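Adenosylmethionine-8-amino-7-oxononanoate aminotransferase (Methanocaldococcus jannaschii, PDB 6ZHK) probably catalyses, with pyridoxal 5'-phosphate as cofactor, transfer of the amino group of S-adenosyl-L-methionine to 8-amino-7-oxononanoate, a step of biotin biosynthesis. Local coordinates at residues I108-L113 and F282-E287; G278-C283 and A351-F356. All blocks are in the same frame, centred on the assembly; numbering follows the deposited sequence. Where two conformers were deposited one is given.

Interaction 1: I108-L113 and F282-E287. With MG (magnesium ion), chain C.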
ATOM      1  N   ILE A 108       8.600  19.298  11.295  1.00 16.08           N
ATOM      2  CA  ILE A 108       9.661  19.533  10.320  1.00 17.71           C
ATOM      3  C   ILE A 108       9.144  19.983   8.965  1.00 17.83           C
ATOM      4  O   ILE A 108       9.956  20.303   8.108  1.00 18.70           O
ATOM      5  CB  ILE A 108      10.565  18.323  10.090  1.00 22.60           C
ATOM      6  CG1 ILE A 108       9.729  17.121   9.665  1.00 24.64           C
ATOM      7  CG2 ILE A 108      11.455  18.050  11.295  1.00 33.59           C
ATOM      8  CD1 ILE A 108      10.607  15.960   9.296  1.00 32.33           C
ATOM      9  N   THR A 109       7.831  19.933   8.738  1.00 16.99           N
ATOM     10  CA  THR A 109       7.375  20.364   7.423  1.00 17.19           C
ATOM     11  C   THR A 109       6.907  21.802   7.520  1.00 17.74           C
ATOM     12  O   THR A 109       6.652  22.291   8.626  1.00 20.02           O
ATOM     13  CB  THR A 109       6.184  19.512   6.971  1.00 15.64           C
ATOM     14  OG1 THR A 109       5.284  19.370   8.070  1.00 13.26           O
ATOM     15  CG2 THR A 109       6.643  18.120   6.599  1.00 12.95           C
ATOM     16  N   PRO A 110       6.689  22.485   6.375  1.00 18.98           N
ATOM     17  CA  PRO A 110       6.094  23.823   6.400  1.00 18.45           C
ATOM     18  C   PRO A 110       4.934  23.960   7.397  1.00 18.42           C
ATOM     19  O   PRO A 110       4.198  23.002   7.738  1.00 15.15           O
ATOM     20  CB  PRO A 110       5.694  24.092   4.930  1.00 19.59           C
ATOM     21  CG  PRO A 110       6.771  23.297   4.156  1.00 19.53           C
ATOM     22  CD  PRO A 110       6.992  22.042   5.011  1.00 17.52           C
ATOM     23  N   LYS A 111       4.852  25.215   7.883  1.00 14.94           N
ATOM     24  CA  LYS A 111       4.010  25.461   9.029  1.00 18.10           C
ATOM     25  C   LYS A 111       2.534  25.332   8.712  1.00 16.37           C
ATOM     26  O   LYS A 111       1.782  25.156   9.649  1.00 19.39           O
ATOM     27  CB  LYS A 111       4.313  26.809   9.698  1.00 24.63           C
ATOM     28  CG  LYS A 111       5.348  26.675  10.822  1.00 31.61           C
ATOM     29  CD  LYS A 111       6.750  26.322  10.326  1.00 39.50           C
ATOM     30  CE  LYS A 111       7.276  24.978  10.813  1.00 43.81           C
ATOM     31  NZ  LYS A 111       8.241  24.329   9.878  1.00 46.02           N
ATOM     32  N   HIS A 112       2.127  25.451   7.439  1.00 15.62           N
ATOM     33  CA  HIS A 112       0.703  25.346   7.143  1.00 16.34           C
ATOM     34  C   HIS A 112       0.297  23.870   7.073  1.00 16.18           C
ATOM     35  O   HIS A 112      -0.889  23.602   6.956  1.00 16.01           O
ATOM     36  CB  HIS A 112       0.305  26.037   5.835  1.00 15.79           C
ATOM     37  CG  HIS A 112       1.022  25.488   4.648  1.00 17.13           C
ATOM     38  ND1 HIS A 112       2.352  25.754   4.418  1.00 19.23           N
ATOM     39  CD2 HIS A 112       0.613  24.685   3.639  1.00 17.50           C
ATOM     40  CE1 HIS A 112       2.750  25.118   3.331  1.00 18.51           C
ATOM     41  NE2 HIS A 112       1.705  24.451   2.831  1.00 15.19           N
ATOM     42  N   LEU A 113       1.278  22.965   7.134  1.00 13.96           N
ATOM     43  CA  LEU A 113       0.923  21.536   7.074  1.00 15.02           C
ATOM     44  C   LEU A 113       0.987  20.977   8.491  1.00 15.38           C
ATOM     45  O   LEU A 113       2.070  20.848   9.108  1.00 15.74           O
ATOM     46  CB  LEU A 113       1.866  20.778   6.131  1.00 15.32           C
ATOM     47  CG  LEU A 113       1.905  21.260   4.670  1.00 15.88           C
ATOM     48  CD1 LEU A 113       3.079  20.677   3.878  1.00 16.83           C
ATOM     49  CD2 LEU A 113       0.605  20.904   3.940  1.00 16.39           C
ATOM     50  N   PHE A 282      11.407  19.603  -0.991  1.00 18.47           N
ATOM     51  CA  PHE A 282      11.302  20.626  -2.036  1.00 21.91           C
ATOM     52  C   PHE A 282      10.466  21.804  -1.559  1.00 20.51           C
ATOM     53  O   PHE A 282      10.830  22.969  -1.788  1.00 16.77           O
ATOM     54  CB  PHE A 282      10.816  20.075  -3.375  1.00 20.12           C
ATOM     55  CG  PHE A 282      10.946  21.088  -4.490  1.00 22.63           C
ATOM     56  CD1 PHE A 282      12.168  21.320  -5.107  1.00 24.33           C
ATOM     57  CD2 PHE A 282       9.866  21.887  -4.835  1.00 24.91           C
ATOM     58  CE1 PHE A 282      12.275  22.277  -6.123  1.00 26.40           C
ATOM     59  CE2 PHE A 282       9.986  22.891  -5.798  1.00 32.33           C
ATOM     60  CZ  PHE A 282      11.185  23.058  -6.465  1.00 25.63           C
ATOM     61  N   CYS A 283       9.370  21.498  -0.848  1.00 20.61           N
ATOM     62  CA  CYS A 283       8.466  22.561  -0.396  1.00 19.97           C
ATOM     63  C   CYS A 283       9.028  23.425   0.749  1.00 18.89           C
ATOM     64  O   CYS A 283       8.356  24.388   1.137  1.00 16.89           O
ATOM     65  CB  CYS A 283       7.074  22.001  -0.110  1.00 22.26           C
ATOM     66  SG  CYS A 283       7.037  20.923   1.325  1.00 21.03           S
ATOM     67  N   ASP A 284      10.265  23.148   1.240  1.00 17.16           N
ATOM     68  CA  ASP A 284      10.980  24.058   2.122  1.00 23.41           C
ATOM     69  C   ASP A 284      11.545  25.217   1.296  1.00 22.39           C
ATOM     70  O   ASP A 284      12.740  25.312   1.070  1.00 32.61           O
ATOM     71  CB  ASP A 284      12.207  23.434   2.804  1.00 24.98           C
ATOM     72  CG  ASP A 284      11.844  22.442   3.901  1.00 29.90           C
ATOM     73  OD1 ASP A 284      10.691  22.501   4.409  1.00 30.32           O
ATOM     74  OD2 ASP A 284      12.727  21.634   4.274  1.00 32.48           O
ATOM     75  N   ASN A 285      10.652  26.055   0.850  1.00 25.29           N
ATOM     76  CA  ASN A 285      10.898  27.035  -0.189  1.00 23.10           C
ATOM     77  C   ASN A 285      10.203  28.265   0.345  1.00 24.92           C
ATOM     78  O   ASN A 285       9.052  28.169   0.766  1.00 26.18           O
ATOM     79  CB  ASN A 285      10.299  26.492  -1.495  1.00 24.01           C
ATOM     80  CG  ASN A 285      10.239  27.492  -2.621  1.00 22.97           C
ATOM     81  OD1 ASN A 285       9.632  28.545  -2.491  1.00 24.22           O
ATOM     82  ND2 ASN A 285      10.779  27.120  -3.755  1.00 24.08           N
ATOM     83  N   GLU A 286      10.930  29.390   0.458  1.00 26.15           N
ATOM     84  CA  GLU A 286      10.303  30.529   1.133  1.00 27.32           C
ATOM     85  C   GLU A 286       9.059  30.993   0.391  1.00 24.14           C
ATOM     86  O   GLU A 286       8.087  31.402   1.012  1.00 22.47           O
ATOM     87  CB  GLU A 286      11.225  31.753   1.300  1.00 36.03           C
ATOM     88  CG  GLU A 286      12.112  31.711   2.544  1.00 41.28           C
ATOM     89  CD  GLU A 286      11.588  31.026   3.806  1.00 46.42           C
ATOM     90  OE1 GLU A 286      10.480  31.411   4.349  1.00 49.18           O
ATOM     91  OE2 GLU A 286      12.293  30.095   4.263  1.00 44.53           O
ATOM     92  N   GLU A 287       9.096  30.949  -0.942  1.00 20.80           N
ATOM     93  CA  GLU A 287       7.957  31.420  -1.699  1.00 22.97           C
ATOM     94  C   GLU A 287       6.749  30.509  -1.464  1.00 21.18           C
ATOM     95  O   GLU A 287       5.655  30.991  -1.173  1.00 21.87           O
ATOM     96  CB  GLU A 287       8.313  31.414  -3.179  1.00 27.76           C
ATOM     97  CG  GLU A 287       7.221  32.003  -4.045  1.00 32.00           C
ATOM     98  CD  GLU A 287       7.710  32.649  -5.333  1.00 38.11           C
ATOM     99  OE1 GLU A 287       8.931  32.846  -5.468  1.00 44.55           O
ATOM    100  OE2 GLU A 287       6.863  32.915  -6.213  1.00 40.69           O
TER
HETATM  101 MG    MG C 501       4.200  21.390   9.254  1.00 18.03          MG
HETATM  102  O   HOH W   1      12.512  20.868   7.074  1.00 26.09           O
HETATM  103  O   HOH W   2       3.667  22.669  10.864  1.00 16.41           O

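Interaction 2: G278-C283 and A351-F356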
ATOM      1  N   GLY A 278      18.689  17.982  -1.965  1.00 23.67           N
ATOM      2  CA  GLY A 278      19.651  18.858  -1.313  1.00 21.66           C
ATOM      3  C   GLY A 278      18.993  19.653  -0.203  1.00 19.68           C
ATOM      4  O   GLY A 278      19.665  20.231   0.620  1.00 21.76           O
ATOM      5  N   LYS A 279      17.652  19.699  -0.202  1.00 20.07           N
ATOM      6  CA  LYS A 279      16.921  20.307   0.902  1.00 19.87           C
ATOM      7  C   LYS A 279      16.102  19.214   1.581  1.00 19.45           C
ATOM      8  O   LYS A 279      15.844  18.207   0.941  1.00 17.25           O
ATOM      9  CB  LYS A 279      15.850  21.217   0.313  1.00 24.07           C
ATOM     10  CG  LYS A 279      16.335  22.549  -0.225  1.00 31.61           C
ATOM     11  CD  LYS A 279      15.106  23.342  -0.561  1.00 33.81           C
ATOM     12  CE  LYS A 279      15.303  24.299  -1.707  1.00 39.72           C
ATOM     13  NZ  LYS A 279      14.338  25.411  -1.535  1.00 40.66           N
ATOM     14  N   MET A 280      15.600  19.460   2.807  1.00 17.03           N
ATOM     15  CA  MET A 280      14.836  18.438   3.500  1.00 18.00           C
ATOM     16  C   MET A 280      13.593  18.033   2.672  1.00 18.96           C
ATOM     17  O   MET A 280      13.287  16.830   2.518  1.00 17.76           O
ATOM     18  CB  MET A 280      14.418  18.887   4.897  1.00 17.98           C
ATOM     19  CG  MET A 280      13.825  17.721   5.706  1.00 20.82           C
ATOM     20  SD  MET A 280      15.057  16.349   6.041  1.00 19.69           S
ATOM     21  CE  MET A 280      14.116  15.460   7.286  1.00 17.54           C
ATOM     22  N   PHE A 281      12.851  19.041   2.185  1.00 18.69           N
ATOM     23  CA  PHE A 281      11.700  18.861   1.294  1.00 16.68           C
ATOM     24  C   PHE A 281      11.797  19.943   0.242  1.00 18.76           C
ATOM     25  O   PHE A 281      12.251  21.057   0.556  1.00 17.82           O
ATOM     26  CB  PHE A 281      10.378  19.081   2.045  1.00 17.43           C
ATOM     27  CG  PHE A 281      10.223  18.160   3.223  1.00 15.98           C
ATOM     28  CD1 PHE A 281       9.925  16.818   3.019  1.00 15.71           C
ATOM     29  CD2 PHE A 281      10.421  18.623   4.524  1.00 19.67           C
ATOM     30  CE1 PHE A 281       9.833  15.958   4.113  1.00 17.71           C
ATOM     31  CE2 PHE A 281      10.298  17.779   5.629  1.00 17.88           C
ATOM     32  CZ  PHE A 281      10.020  16.428   5.414  1.00 18.08           C
ATOM     33  N   PHE A 282      11.407  19.603  -0.991  1.00 18.47           N
ATOM     34  CA  PHE A 282      11.302  20.626  -2.036  1.00 21.91           C
ATOM     35  C   PHE A 282      10.466  21.804  -1.559  1.00 20.51           C
ATOM     36  O   PHE A 282      10.830  22.969  -1.788  1.00 16.77           O
ATOM     37  CB  PHE A 282      10.816  20.075  -3.375  1.00 20.12           C
ATOM     38  CG  PHE A 282      10.946  21.088  -4.490  1.00 22.63           C
ATOM     39  CD1 PHE A 282      12.168  21.320  -5.107  1.00 24.33           C
ATOM     40  CD2 PHE A 282       9.866  21.887  -4.835  1.00 24.91           C
ATOM     41  CE1 PHE A 282      12.275  22.277  -6.123  1.00 26.40           C
ATOM     42  CE2 PHE A 282       9.986  22.891  -5.798  1.00 32.33           C
ATOM     43  CZ  PHE A 282      11.185  23.058  -6.465  1.00 25.63           C
ATOM     44  N   CYS A 283       9.370  21.498  -0.848  1.00 20.61           N
ATOM     45  CA  CYS A 283       8.466  22.561  -0.396  1.00 19.97           C
ATOM     46  C   CYS A 283       9.028  23.425   0.749  1.00 18.89           C
ATOM     47  O   CYS A 283       8.356  24.388   1.137  1.00 16.89           O
ATOM     48  CB  CYS A 283       7.074  22.001  -0.110  1.00 22.26           C
ATOM     49  SG  CYS A 283       7.037  20.923   1.325  1.00 21.03           S
ATOM     50  N   ALA A 351      13.503   6.962  14.152  1.00 16.20           N
ATOM     51  CA  ALA A 351      14.959   6.894  14.174  1.00 17.05           C
ATOM     52  C   ALA A 351      15.560   7.712  13.034  1.00 18.35           C
ATOM     53  O   ALA A 351      16.574   8.395  13.234  1.00 17.72           O
ATOM     54  CB  ALA A 351      15.488   5.478  14.097  1.00 17.38           C
ATOM     55  N   THR A 352      14.931   7.614  11.846  1.00 17.16           N
ATOM     56  CA  THR A 352      15.402   8.338  10.684  1.00 16.26           C
ATOM     57  C   THR A 352      15.461   9.830  10.988  1.00 17.01           C
ATOM     58  O   THR A 352      16.493  10.479  10.694  1.00 18.61           O
ATOM     59  CB  THR A 352      14.632   7.984   9.408  1.00 17.49           C
ATOM     60  OG1 THR A 352      14.818   6.589   9.200  1.00 18.23           O
ATOM     61  CG2 THR A 352      15.136   8.671   8.147  1.00 16.76           C
ATOM     62  N   LEU A 353      14.355  10.382  11.504  1.00 16.83           N
ATOM     63  CA  LEU A 353      14.326  11.829  11.700  1.00 18.74           C
ATOM     64  C   LEU A 353      15.359  12.226  12.739  1.00 20.61           C
ATOM     65  O   LEU A 353      15.927  13.326  12.676  1.00 21.80           O
ATOM     66  CB  LEU A 353      12.949  12.296  12.160  1.00 18.46           C
ATOM     67  CG  LEU A 353      11.890  12.257  11.062  1.00 21.72           C
ATOM     68  CD1 LEU A 353      10.490  12.487  11.632  1.00 20.91           C
ATOM     69  CD2 LEU A 353      12.237  13.266   9.997  1.00 24.93           C
ATOM     70  N   GLU A 354      15.531  11.362  13.722  1.00 19.06           N
ATOM     71  CA  GLU A 354      16.517  11.626  14.773  1.00 22.54           C
ATOM     72  C   GLU A 354      17.934  11.731  14.211  1.00 22.54           C
ATOM     73  O   GLU A 354      18.686  12.620  14.624  1.00 19.88           O
ATOM     74  CB  GLU A 354      16.432  10.567  15.878  0.50 22.77           C
ATOM     75  CG  GLU A 354      15.521  10.943  17.027  0.50 26.07           C
ATOM     76  CD  GLU A 354      14.958   9.767  17.821  0.50 30.68           C
ATOM     77  OE1 GLU A 354      15.536   8.649  17.742  0.50 28.60           O
ATOM     78  OE2 GLU A 354      13.911   9.962  18.498  0.50 36.82           O
ATOM     79  N   ILE A 355      18.279  10.855  13.243  1.00 21.25           N
ATOM     80  CA  ILE A 355      19.549  10.951  12.544  1.00 19.96           C
ATOM     81  C   ILE A 355      19.651  12.321  11.848  1.00 23.52           C
ATOM     82  O   ILE A 355      20.677  13.006  12.010  1.00 23.41           O
ATOM     83  CB  ILE A 355      19.804   9.781  11.582  1.00 17.82           C
ATOM     84  CG1 ILE A 355      20.004   8.474  12.336  1.00 18.12           C
ATOM     85  CG2 ILE A 355      20.992  10.098  10.662  1.00 18.61           C
ATOM     86  CD1 ILE A 355      19.803   7.253  11.495  1.00 20.87           C
ATOM     87  N   PHE A 356      18.565  12.773  11.186  1.00 17.77           N
ATOM     88  CA  PHE A 356      18.608  14.048  10.480  1.00 22.16           C
ATOM     89  C   PHE A 356      19.063  15.186  11.381  1.00 26.06           C
ATOM     90  O   PHE A 356      19.905  15.999  10.966  1.00 24.20           O
ATOM     91  CB  PHE A 356      17.293  14.441   9.770  1.00 18.58           C
ATOM     92  CG  PHE A 356      17.211  13.860   8.370  1.00 15.95           C
ATOM     93  CD1 PHE A 356      17.739  14.549   7.302  1.00 18.46           C
ATOM     94  CD2 PHE A 356      16.686  12.594   8.131  1.00 15.30           C
ATOM     95  CE1 PHE A 356      17.685  14.048   6.018  1.00 16.15           C
ATOM     96  CE2 PHE A 356      16.646  12.080   6.847  1.00 15.77           C
ATOM     97  CZ  PHE A 356      17.162  12.794   5.785  1.00 16.98           C
TER

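Interaction 1: I108-L113 and F282-E287
The CA atoms of Pro-110 and Asp-284, 6.5 Å apart, are the nearest across the contact; residues 110-113 form a type I beta turn, and Asp-284 centres an inverse gamma turn shortly before helix 286-291. The ring methylenes of Pro-110, apolar and held in place by ring closure, lie against Cys-283: CG touches Cys-283 SG at 3.7 Å and Cys-283 O at 3.6 Å. With chi1 at 69°, the thiol sits between the backbone N and the carbonyl carbon, which turns its compact, weakly polar sulfur toward the proline. The side chain of Asp-284 crosses that of Pro-110 at about a right angle, with OD1 3.8 Å from Pro-110 CD. Asp-284 OD2 accepts a hydrogen bond from a water that also donates to Ile-108 O at 2.8 Å, so the water bridges the segments. Lys-111 NZ donates to Thr-109 O from above the carbonyl plane. On the other flank, magnesium is held by Pro-110 O and Leu-113 O, both at 2.2 Å, by Thr-109 OG1 at 2.6 Å and by a water, with Val-106 O as a fifth ligand. The arrangement is a metal-binding loop at the C-terminal end of helix 96-108, built mainly from backbone carbonyls.

Interaction 2: G278-C283 and A351-F356
One face of the Phe-356 ring carries the end of Met-280, while the CG2 methyl of Thr-352, one helical turn earlier, lies in plane at the ring's edge; Phe-67 also meets this ring in an edge-to-face arrangement. Two atoms of the methionine share the face. The CE methyl stands 3.8 Å from the ring centroid, only 15° off the normal, which makes a CH-pi contact. SD is equally far from the centroid but 30° off the normal, displaced toward one side, where it approaches Phe-356 CD1 at 3.5 Å; this is a Met-aromatic contact. The bend at chi2 (64°) in an otherwise extended Met-280 side chain swings SD and CE over the ring, on a helix whose nearest CA, that of Phe-356, is 9.1 Å from the methionine CA. A long, flexible and polarisable chain suits that span. Leu-353, three residues before Phe-356 and thus on a similar side of the helix, adds a branched apolar wall: its CD2 meets Met-280 CE at 4.0 Å. No hydrogen bond joins the two segments; the contact is apolar, probably held by dispersion together with the sulfur-ring interaction. Met-280 also touches Phe-274 and Ile-362, the latter on helix 361-364. The loop between strand 265-268 and helix 286-291 is thereby packed onto helix 343-358, whose Leu-353 also rests on helix 96-108 and whose Thr-352 and Ile-355 face helix 72-82.

In the fold
Interactions 1 and 2 have centres 12 Å apart and share Phe-282 and Cys-283, so a single loop meets the metal-binding loop with one end and helix 343-358 with the other. Lys-279 NZ probably hydrogen-bonds to Asp-284 O at 3.1 Å, tying the loop to itself, while Thr-109 CG2 packs on Phe-281 CE2 at 3.8 Å. Ile-108 O packs on the same Phe-281 CE2 at 3.6 Å, a second link between the contacts. Both contacts lie outside the predicted cofactor site, though not far from it: the side chain of Cys-283 is about 11 Å from that of Asp-268, and Phe-356 is equally distant, side chain to side chain, from Lys-301, the predicted cofactor-bearing lysine, here without its cofactor.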